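B12-binding domain-containing protein (Kitasatospora setae, PDB 6WTE) is a cobalamin-dependent radical SAM-family methyltransferase, TsrM, that binds a [4Fe-4S] cluster and cobalamin and probably transfers methyl groups by a non-radical mechanism. Local coordinates at residues E493-L505 with V514-D526. Numbering follows the deposited sequence. Where two conformers were deposited one is given.
With EDO (1,2-ethanediol), chain O.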
loop_
_atom_site.group_PDB
_atom_site.type_symbol
_atom_site.label_atom_id
_atom_site.label_comp_id
_atom_site.label_asym_id
_atom_site.label_seq_id
_atom_site.Cartn_x
_atom_site.Cartn_y
_atom_site.Cartn_z
ATOM N N GLU A 493 -1.813 3.254 -26.837
ATOM C CA GLU A 493 -1.022 2.532 -27.827
ATOM C C GLU A 493 0.465 2.621 -27.512
ATOM O O GLU A 493 1.202 1.643 -27.691
ATOM C CB GLU A 493 -1.311 3.073 -29.226
ATOM C CG GLU A 493 -0.931 2.120 -30.350
ATOM C CD GLU A 493 -1.707 0.817 -30.280
ATOM O OE1 GLU A 493 -1.072 -0.258 -30.306
ATOM O OE2 GLU A 493 -2.953 0.873 -30.180
ATOM N N ARG A 494 0.931 3.789 -27.056
ATOM C CA ARG A 494 2.327 3.915 -26.652
ATOM C C ARG A 494 2.636 3.024 -25.457
ATOM O O ARG A 494 3.701 2.398 -25.398
ATOM C CB ARG A 494 2.661 5.371 -26.327
ATOM C CG ARG A 494 2.601 6.315 -27.509
ATOM C CD ARG A 494 3.376 7.588 -27.209
ATOM N NE ARG A 494 3.053 8.667 -28.137
ATOM C CZ ARG A 494 3.642 8.846 -29.316
ATOM N NH1 ARG A 494 3.282 9.862 -30.088
ATOM N NH2 ARG A 494 4.588 8.010 -29.722
ATOM N N TRP A 495 1.719 2.963 -24.485
ATOM C CA TRP A 495 1.927 2.058 -23.360
ATOM C C TRP A 495 1.993 0.613 -23.835
ATOM O O TRP A 495 2.826 -0.166 -23.362
ATOM C CB TRP A 495 0.811 2.211 -22.326
ATOM C CG TRP A 495 0.928 3.391 -21.409
ATOM C CD1 TRP A 495 0.057 4.438 -21.309
ATOM C CD2 TRP A 495 1.967 3.639 -20.452
ATOM N NE1 TRP A 495 0.489 5.324 -20.347
ATOM C CE2 TRP A 495 1.662 4.859 -19.811
ATOM C CE3 TRP A 495 3.131 2.955 -20.081
ATOM C CZ2 TRP A 495 2.475 5.406 -18.818
ATOM C CZ3 TRP A 495 3.937 3.500 -19.093
ATOM C CH2 TRP A 495 3.605 4.710 -18.473
ATOM N N HIS A 496 1.131 0.246 -24.786
ATOM C CA HIS A 496 1.132 -1.112 -25.318
ATOM C C HIS A 496 2.480 -1.447 -25.941
ATOM O O HIS A 496 3.043 -2.519 -25.695
ATOM C CB HIS A 496 0.001 -1.260 -26.342
ATOM C CG HIS A 496 -0.274 -2.675 -26.763
ATOM N ND1 HIS A 496 0.703 -3.645 -26.826
ATOM C CD2 HIS A 496 -1.420 -3.271 -27.169
ATOM C CE1 HIS A 496 0.168 -4.781 -27.238
ATOM N NE2 HIS A 496 -1.119 -4.580 -27.452
ATOM N N GLY A 497 3.024 -0.526 -26.738
ATOM C CA GLY A 497 4.319 -0.771 -27.350
ATOM C C GLY A 497 5.428 -0.902 -26.327
ATOM O O GLY A 497 6.333 -1.725 -26.479
ATOM N N ALA A 498 5.369 -0.096 -25.265
ATOM C CA ALA A 498 6.394 -0.175 -24.232
ATOM C C ALA A 498 6.325 -1.502 -23.491
ATOM O O ALA A 498 7.361 -2.102 -23.180
ATOM C CB ALA A 498 6.249 0.994 -23.258
ATOM N N VAL A 499 5.111 -1.975 -23.200
ATOM C CA VAL A 499 4.962 -3.266 -22.542
ATOM C C VAL A 499 5.443 -4.384 -23.459
ATOM O O VAL A 499 6.117 -5.322 -23.017
ATOM C CB VAL A 499 3.502 -3.479 -22.101
ATOM C CG1 VAL A 499 3.320 -4.878 -21.564
ATOM C CG2 VAL A 499 3.106 -2.450 -21.053
ATOM N N ALA A 500 5.119 -4.295 -24.753
ATOM C CA ALA A 500 5.550 -5.325 -25.696
ATOM C C ALA A 500 7.067 -5.339 -25.851
ATOM O O ALA A 500 7.666 -6.409 -26.007
ATOM C CB ALA A 500 4.881 -5.116 -27.053
ATOM N N ASP A 501 7.701 -4.161 -25.813
ATOM C CA ASP A 501 9.159 -4.092 -25.886
ATOM C C ASP A 501 9.806 -4.836 -24.727
ATOM O O ASP A 501 10.837 -5.494 -24.898
ATOM C CB ASP A 501 9.630 -2.635 -25.881
ATOM C CG ASP A 501 9.259 -1.885 -27.145
ATOM O OD1 ASP A 501 9.111 -2.527 -28.203
ATOM O OD2 ASP A 501 9.127 -0.643 -27.073
ATOM N N LEU A 502 9.229 -4.722 -23.531
ATOM C CA LEU A 502 9.794 -5.407 -22.374
ATOM C C LEU A 502 9.625 -6.917 -22.494
ATOM O O LEU A 502 10.560 -7.673 -22.205
ATOM C CB LEU A 502 9.150 -4.878 -21.092
ATOM C CG LEU A 502 9.551 -5.549 -19.776
ATOM C CD1 LEU A 502 11.047 -5.427 -19.535
ATOM C CD2 LEU A 502 8.780 -4.950 -18.620
ATOM N N TRP A 503 8.449 -7.375 -22.940
ATOM C CA TRP A 503 8.232 -8.811 -23.124
ATOM C C TRP A 503 9.252 -9.423 -24.071
ATOM O O TRP A 503 9.669 -10.571 -23.887
ATOM C CB TRP A 503 6.827 -9.077 -23.655
ATOM C CG TRP A 503 5.815 -9.272 -22.600
ATOM C CD1 TRP A 503 5.250 -8.315 -21.816
ATOM C CD2 TRP A 503 5.236 -10.519 -22.198
ATOM N NE1 TRP A 503 4.345 -8.886 -20.954
ATOM C CE2 TRP A 503 4.323 -10.240 -21.166
ATOM C CE3 TRP A 503 5.404 -11.845 -22.614
ATOM C CZ2 TRP A 503 3.574 -11.237 -20.540
ATOM C CZ3 TRP A 503 4.661 -12.834 -21.992
ATOM C CH2 TRP A 503 3.757 -12.525 -20.967
ATOM N N ALA A 504 9.652 -8.681 -25.102
ATOM C CA ALA A 504 10.594 -9.212 -26.078
ATOM C C ALA A 504 11.972 -9.477 -25.489
ATOM O O ALA A 504 12.780 -10.157 -26.131
ATOM C CB ALA A 504 10.716 -8.255 -27.263
ATOM N N LEU A 505 12.266 -8.951 -24.301
ATOM C CA LEU A 505 13.563 -9.175 -23.679
ATOM C C LEU A 505 13.646 -10.482 -22.899
ATOM O O LEU A 505 14.752 -10.898 -22.540
ATOM C CB LEU A 505 13.908 -8.011 -22.751
ATOM C CG LEU A 505 14.048 -6.659 -23.446
ATOM C CD1 LEU A 505 14.341 -5.581 -22.422
ATOM C CD2 LEU A 505 15.137 -6.716 -24.511
ATOM N N VAL A 514 8.809 -15.417 -14.350
ATOM C CA VAL A 514 8.760 -13.962 -14.409
ATOM C C VAL A 514 7.318 -13.492 -14.349
ATOM O O VAL A 514 6.396 -14.169 -14.819
ATOM C CB VAL A 514 9.429 -13.391 -15.677
ATOM C CG1 VAL A 514 10.858 -13.871 -15.785
ATOM C CG2 VAL A 514 8.637 -13.754 -16.918
ATOM N N MET A 515 7.137 -12.306 -13.776
ATOM C CA MET A 515 5.875 -11.580 -13.798
ATOM C C MET A 515 6.105 -10.278 -14.546
ATOM O O MET A 515 6.898 -9.444 -14.104
ATOM C CB MET A 515 5.379 -11.310 -12.383
ATOM C CG MET A 515 4.846 -12.543 -11.679
ATOM S SD MET A 515 4.113 -12.068 -10.107
ATOM C CE MET A 515 3.451 -13.627 -9.528
ATOM N N LEU A 516 5.406 -10.106 -15.663
ATOM C CA LEU A 516 5.534 -8.947 -16.529
ATOM C C LEU A 516 4.213 -8.198 -16.584
ATOM O O LEU A 516 3.149 -8.794 -16.392
ATOM C CB LEU A 516 5.922 -9.371 -17.950
ATOM C CG LEU A 516 7.279 -10.052 -18.110
ATOM C CD1 LEU A 516 7.318 -10.841 -19.402
ATOM C CD2 LEU A 516 8.345 -8.989 -18.117
ATOM N N PRO A 517 4.244 -6.897 -16.846
ATOM C CA PRO A 517 2.991 -6.176 -17.065
ATOM C C PRO A 517 2.348 -6.644 -18.357
ATOM O O PRO A 517 3.026 -7.028 -19.313
ATOM C CB PRO A 517 3.431 -4.712 -17.155
ATOM C CG PRO A 517 4.847 -4.769 -17.583
ATOM C CD PRO A 517 5.421 -6.023 -16.990
ATOM N N THR A 518 1.021 -6.627 -18.372
ATOM C CA THR A 518 0.274 -7.015 -19.557
ATOM C C THR A 518 -0.858 -6.028 -19.776
ATOM O O THR A 518 -1.329 -5.380 -18.843
ATOM C CB THR A 518 -0.319 -8.424 -19.432
ATOM O OG1 THR A 518 -1.090 -8.504 -18.227
ATOM C CG2 THR A 518 0.774 -9.471 -19.401
ATOM N N VAL A 519 -1.286 -5.935 -21.032
ATOM C CA VAL A 519 -2.499 -5.220 -21.411
ATOM C C VAL A 519 -3.363 -6.214 -22.175
ATOM O O VAL A 519 -2.943 -7.354 -22.409
ATOM C CB VAL A 519 -2.193 -3.965 -22.251
ATOM C CG1 VAL A 519 -1.406 -2.962 -21.426
ATOM C CG2 VAL A 519 -1.429 -4.338 -23.510
ATOM N N GLU A 520 -4.569 -5.795 -22.561
ATOM C CA GLU A 520 -5.487 -6.669 -23.289
ATOM C C GLU A 520 -4.823 -7.266 -24.525
ATOM O O GLU A 520 -4.177 -6.561 -25.304
ATOM C CB GLU A 520 -6.743 -5.893 -23.698
ATOM C CG GLU A 520 -7.696 -5.575 -22.550
ATOM C CD GLU A 520 -7.190 -4.468 -21.634
ATOM O OE1 GLU A 520 -6.155 -3.835 -21.950
ATOM O OE2 GLU A 520 -7.834 -4.232 -20.589
ATOM N N GLY A 521 -5.001 -8.573 -24.705
ATOM C CA GLY A 521 -4.437 -9.300 -25.814
ATOM C C GLY A 521 -3.159 -10.045 -25.495
ATOM O O GLY A 521 -2.775 -10.937 -26.257
ATOM N N MET A 522 -2.504 -9.717 -24.388
ATOM C CA MET A 522 -1.215 -10.304 -24.062
ATOM C C MET A 522 -1.395 -11.584 -23.253
ATOM O O MET A 522 -2.450 -11.842 -22.672
ATOM C CB MET A 522 -0.354 -9.304 -23.294
ATOM C CG MET A 522 -0.185 -7.977 -24.023
ATOM S SD MET A 522 1.133 -6.974 -23.319
ATOM C CE MET A 522 2.528 -8.040 -23.624
ATOM N N SER A 523 -0.336 -12.391 -23.226
ATOM C CA SER A 523 -0.392 -13.679 -22.550
ATOM C C SER A 523 -0.713 -13.500 -21.070
ATOM O O SER A 523 -0.062 -12.718 -20.373
ATOM C CB SER A 523 0.937 -14.412 -22.718
ATOM O OG SER A 523 0.882 -15.710 -22.158
ATOM N N GLU A 524 -1.739 -14.216 -20.604
ATOM C CA GLU A 524 -2.108 -14.262 -19.186
ATOM C C GLU A 524 -2.563 -12.906 -18.657
ATOM O O GLU A 524 -2.474 -12.636 -17.457
ATOM C CB GLU A 524 -0.962 -14.804 -18.327
ATOM C CG GLU A 524 -0.449 -16.172 -18.763
ATOM C CD GLU A 524 0.598 -16.733 -17.819
ATOM O OE1 GLU A 524 0.262 -17.633 -17.018
ATOM O OE2 GLU A 524 1.754 -16.267 -17.867
ATOM N N HIS A 525 -3.055 -12.031 -19.531
ATOM C CA HIS A 525 -3.619 -10.779 -19.045
ATOM C C HIS A 525 -4.886 -11.061 -18.249
ATOM O O HIS A 525 -5.752 -11.823 -18.688
ATOM C CB HIS A 525 -3.925 -9.824 -20.193
ATOM C CG HIS A 525 -4.542 -8.537 -19.739
ATOM N ND1 HIS A 525 -5.872 -8.235 -19.939
ATOM C CD2 HIS A 525 -4.019 -7.494 -19.051
ATOM C CE1 HIS A 525 -6.137 -7.053 -19.412
ATOM N NE2 HIS A 525 -5.030 -6.582 -18.866
ATOM N N ASP A 526 -4.982 -10.453 -17.071
ATOM C CA ASP A 526 -6.105 -10.644 -16.165
ATOM C C ASP A 526 -7.023 -9.431 -16.244
ATOM O O ASP A 526 -6.573 -8.295 -16.071
ATOM C CB ASP A 526 -5.608 -10.848 -14.731
ATOM C CG ASP A 526 -6.678 -11.402 -13.813
ATOM O OD1 ASP A 526 -7.802 -11.669 -14.290
ATOM O OD2 ASP A 526 -6.388 -11.570 -12.609
HETATM C C1 EDO O . -3.026 -16.145 -14.308
HETATM O O1 EDO O . -2.610 -15.123 -13.392
HETATM C C2 EDO O . -1.799 -16.882 -14.825
HETATM O O2 EDO O . -2.189 -18.021 -15.607
#
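A bend at chi3 (63°) carries CE of M522 under the indole of W503, while a chi1 of -64° sets CG of L516 anti to its carbonyl carbon and a chi2 of 160° then lays CD1 over the opposite face. Helix 491-503 thus packs on the chain following strand 514-515, a strand of the radical SAM core's sheet, through CH-pi contacts on both indole faces and a Met-aromatic pairing on one, showing how a helix can hold an irregular chain alongside it. M522 CE lies 3.4 Å from the centroid of the five-membered ring of W503, and L516 CD1 lies 3.6 Å from the same centroid. With its faces occupied, the indole uses its edge for the one hydrogen bond across the contact, from W503 NE1 to P517 O at 2.8 Å; the oxygen sits almost exactly in the ring plane, so the ring is probably restrained from tilting. One turn back, V499 directs CG1 at the sulfur of M522, while L502 meets L516 and P517 and also reaches F407 and L409 of strand 404-412, beside which strand 514-515 runs. Beyond P517 come two successive type II turns, V519 to M522 and M522 to H525. The first is closed by M522 N to V519 O, and V519 N also makes a weak, nearly straight hydrogen bond to M522 SD (3.5 Å). V519 CG2 rests 3.8 Å from the centroid of the H496 imidazole, nearly straight above its centre.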